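Local coordinates for protein methylxanthine N1-demethylase NdmA (Pseudomonas putida, PDB 6ICN) that catalyses the N1-demethylation of caffeine to theobromine and formaldehyde, as a Rieske-type oxygenase with a [2Fe-2S] cluster and a non-heme iron centre, at residues C39-T42 with E43-A47. Residues are numbered along the deposited sequence; the frame is centred on the assembly and turned at random.
Sequences CTVT and ELEKA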
ATOM      1  N   CYS A  39      23.791 -16.765  -8.703  1.00 15.80           N
ATOM      2  CA  CYS A  39      23.822 -15.374  -8.277  1.00 15.82           C
ATOM      3  C   CYS A  39      25.027 -14.721  -8.921  1.00 15.69           C
ATOM      4  O   CYS A  39      25.922 -15.406  -9.425  1.00 16.87           O
ATOM      5  CB  CYS A  39      23.889 -15.262  -6.748  1.00 15.78           C
ATOM      6  SG  CYS A  39      25.422 -15.902  -5.981  1.00 17.05           S
ATOM      7  N   THR A  40      25.019 -13.390  -8.943  1.00 16.51           N
ATOM      8  CA  THR A  40      26.241 -12.672  -9.268  1.00 15.40           C
ATOM      9  C   THR A  40      27.127 -12.585  -8.029  1.00 16.27           C
ATOM     10  O   THR A  40      26.661 -12.717  -6.889  1.00 15.97           O
ATOM     11  CB  THR A  40      25.955 -11.250  -9.763  1.00 18.32           C
ATOM     12  OG1 THR A  40      25.383 -10.478  -8.694  1.00 17.78           O
ATOM     13  CG2 THR A  40      24.992 -11.269 -10.958  1.00 17.11           C
ATOM     14  N   VAL A  41      28.427 -12.384  -8.272  1.00 16.44           N
ATOM     15  CA  VAL A  41      29.349 -12.115  -7.167  1.00 14.29           C
ATOM     16  C   VAL A  41      28.890 -10.886  -6.395  1.00 17.14           C
ATOM     17  O   VAL A  41      28.880 -10.879  -5.156  1.00 16.35           O
ATOM     18  CB  VAL A  41      30.792 -11.963  -7.687  1.00 16.79           C
ATOM     19  CG1 VAL A  41      31.734 -11.492  -6.556  1.00 20.04           C
ATOM     20  CG2 VAL A  41      31.287 -13.303  -8.242  1.00 18.81           C
ATOM     21  N   THR A  42      28.421  -9.866  -7.120  1.00 17.68           N
ATOM     22  CA  THR A  42      27.863  -8.667  -6.494  1.00 17.43           C
ATOM     23  C   THR A  42      26.724  -9.007  -5.530  1.00 16.38           C
ATOM     24  O   THR A  42      26.698  -8.518  -4.389  1.00 16.24           O
ATOM     25  CB  THR A  42      27.411  -7.699  -7.584  1.00 17.82           C
ATOM     26  OG1 THR A  42      28.583  -7.184  -8.238  1.00 20.36           O
ATOM     27  CG2 THR A  42      26.615  -6.530  -6.974  1.00 21.38           C
ATOM     28  N   GLU A  43      25.790  -9.873  -5.945  1.00 16.57           N
ATOM     29  CA  GLU A  43      24.727 -10.286  -5.026  1.00 17.94           C
ATOM     30  C   GLU A  43      25.285 -10.958  -3.776  1.00 15.53           C
ATOM     31  O   GLU A  43      24.814 -10.700  -2.662  1.00 16.70           O
ATOM     32  CB  GLU A  43      23.751 -11.232  -5.729  1.00 15.23           C
ATOM     33  CG  GLU A  43      22.803 -10.571  -6.678  1.00 21.48           C
ATOM     34  CD  GLU A  43      21.876 -11.585  -7.310  1.00 25.08           C
ATOM     35  OE1 GLU A  43      22.388 -12.534  -7.929  1.00 19.44           O
ATOM     36  OE2 GLU A  43      20.638 -11.437  -7.185  1.00 32.30           O
ATOM     37  N   LEU A  44      26.292 -11.832  -3.934  1.00 14.26           N
ATOM     38  CA  LEU A  44      26.872 -12.469  -2.760  1.00 14.66           C
ATOM     39  C   LEU A  44      27.469 -11.432  -1.814  1.00 14.40           C
ATOM     40  O   LEU A  44      27.258 -11.495  -0.596  1.00 16.29           O
ATOM     41  CB  LEU A  44      27.925 -13.489  -3.201  1.00 16.02           C
ATOM     42  CG  LEU A  44      28.663 -14.230  -2.084  1.00 16.16           C
ATOM     43  CD1 LEU A  44      27.744 -14.871  -1.067  1.00 19.74           C
ATOM     44  CD2 LEU A  44      29.505 -15.313  -2.745  1.00 22.83           C
ATOM     45  N   GLU A  45      28.194 -10.462  -2.363  1.00 15.49           N
ATOM     46  CA  GLU A  45      28.887  -9.482  -1.521  1.00 15.63           C
ATOM     47  C   GLU A  45      27.919  -8.526  -0.848  1.00 16.05           C
ATOM     48  O   GLU A  45      28.183  -8.068   0.278  1.00 16.28           O
ATOM     49  CB  GLU A  45      29.901  -8.706  -2.367  1.00 16.02           C
ATOM     50  CG  GLU A  45      31.053  -9.589  -2.823  1.00 15.93           C
ATOM     51  CD  GLU A  45      32.055  -8.874  -3.701  1.00 20.55           C
ATOM     52  OE1 GLU A  45      31.940  -7.653  -3.898  1.00 20.64           O
ATOM     53  OE2 GLU A  45      32.992  -9.540  -4.191  1.00 21.08           O
ATOM     54  N   LYS A  46      26.782  -8.247  -1.495  1.00 16.66           N
ATOM     55  CA  LYS A  46      25.772  -7.359  -0.920  1.00 17.02           C
ATOM     56  C   LYS A  46      24.876  -8.037   0.111  1.00 18.73           C
ATOM     57  O   LYS A  46      24.199  -7.334   0.873  1.00 20.35           O
ATOM     58  CB  LYS A  46      24.879  -6.783  -2.021  1.00 19.69           C
ATOM     59  CG  LYS A  46      25.556  -5.683  -2.820  1.00 23.34           C
ATOM     60  CD  LYS A  46      24.781  -5.337  -4.088  1.00 30.00           C
ATOM     61  CE  LYS A  46      23.533  -4.536  -3.799  1.00 37.57           C
ATOM     62  NZ  LYS A  46      23.053  -3.901  -5.056  1.00 43.05           N
ATOM     63  N   ALA A  47      24.855  -9.375   0.154  1.00 15.91           N
ATOM     64  CA  ALA A  47      23.860 -10.088   0.957  1.00 18.03           C
ATOM     65  C   ALA A  47      24.012  -9.801   2.444  1.00 18.72           C
ATOM     66  O   ALA A  47      23.015  -9.695   3.169  1.00 23.70           O
ATOM     67  CB  ALA A  47      23.967 -11.596   0.711  1.00 18.77           C
TER
HETATM   68  O   HOH W   1      31.150  -7.248  -7.035  1.00 35.19           O
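A capping box formed by T40 and E43 starts helix 41-47 where strand 35-40 of the Rieske domain ends. T40 is the N-cap: its OG1 lies between its own backbone N and carbonyl carbon (chi1 66°), which turns it to the first turn, where it accepts from E43 N at 2.8 Å. The glutamate answers in the other direction. Its CG stands beside the backbone N (chi1 -76°), and the extended chain runs back past T40 OG1, crossing the threonine side chain at about a right angle. E43 OE1 then takes T40 N at 2.9 Å through its anti lone pair, and also rests 3.3 Å from C39 CB; K279 forms a salt bridge to the same oxygen. Helical bonds follow, from L44 N to T40 O (3.1 Å), E45 N to V41 O and K46 N to T42 O. Farther along, V41 CG1 lies 3.3 Å from E45 OE2, while T42 CG2 and K46 CD pack alongside at 3.6 Å. One water sits 2.8 Å from T42 OG1 and donates to E45 OE1, which is also hydrogen-bonded to S292 of the second subunit; T42, E45 and K46 pack on Y294 of that subunit, which places this side of the helix at the interface. With an alanine at E43, T40 N would probably lose this carboxylate acceptor and K279 this salt-bridge partner. Both halves of the box thus give acceptors to amides at the strand-helix junction, and the lysine probably helps hold the carboxylate charged and in position.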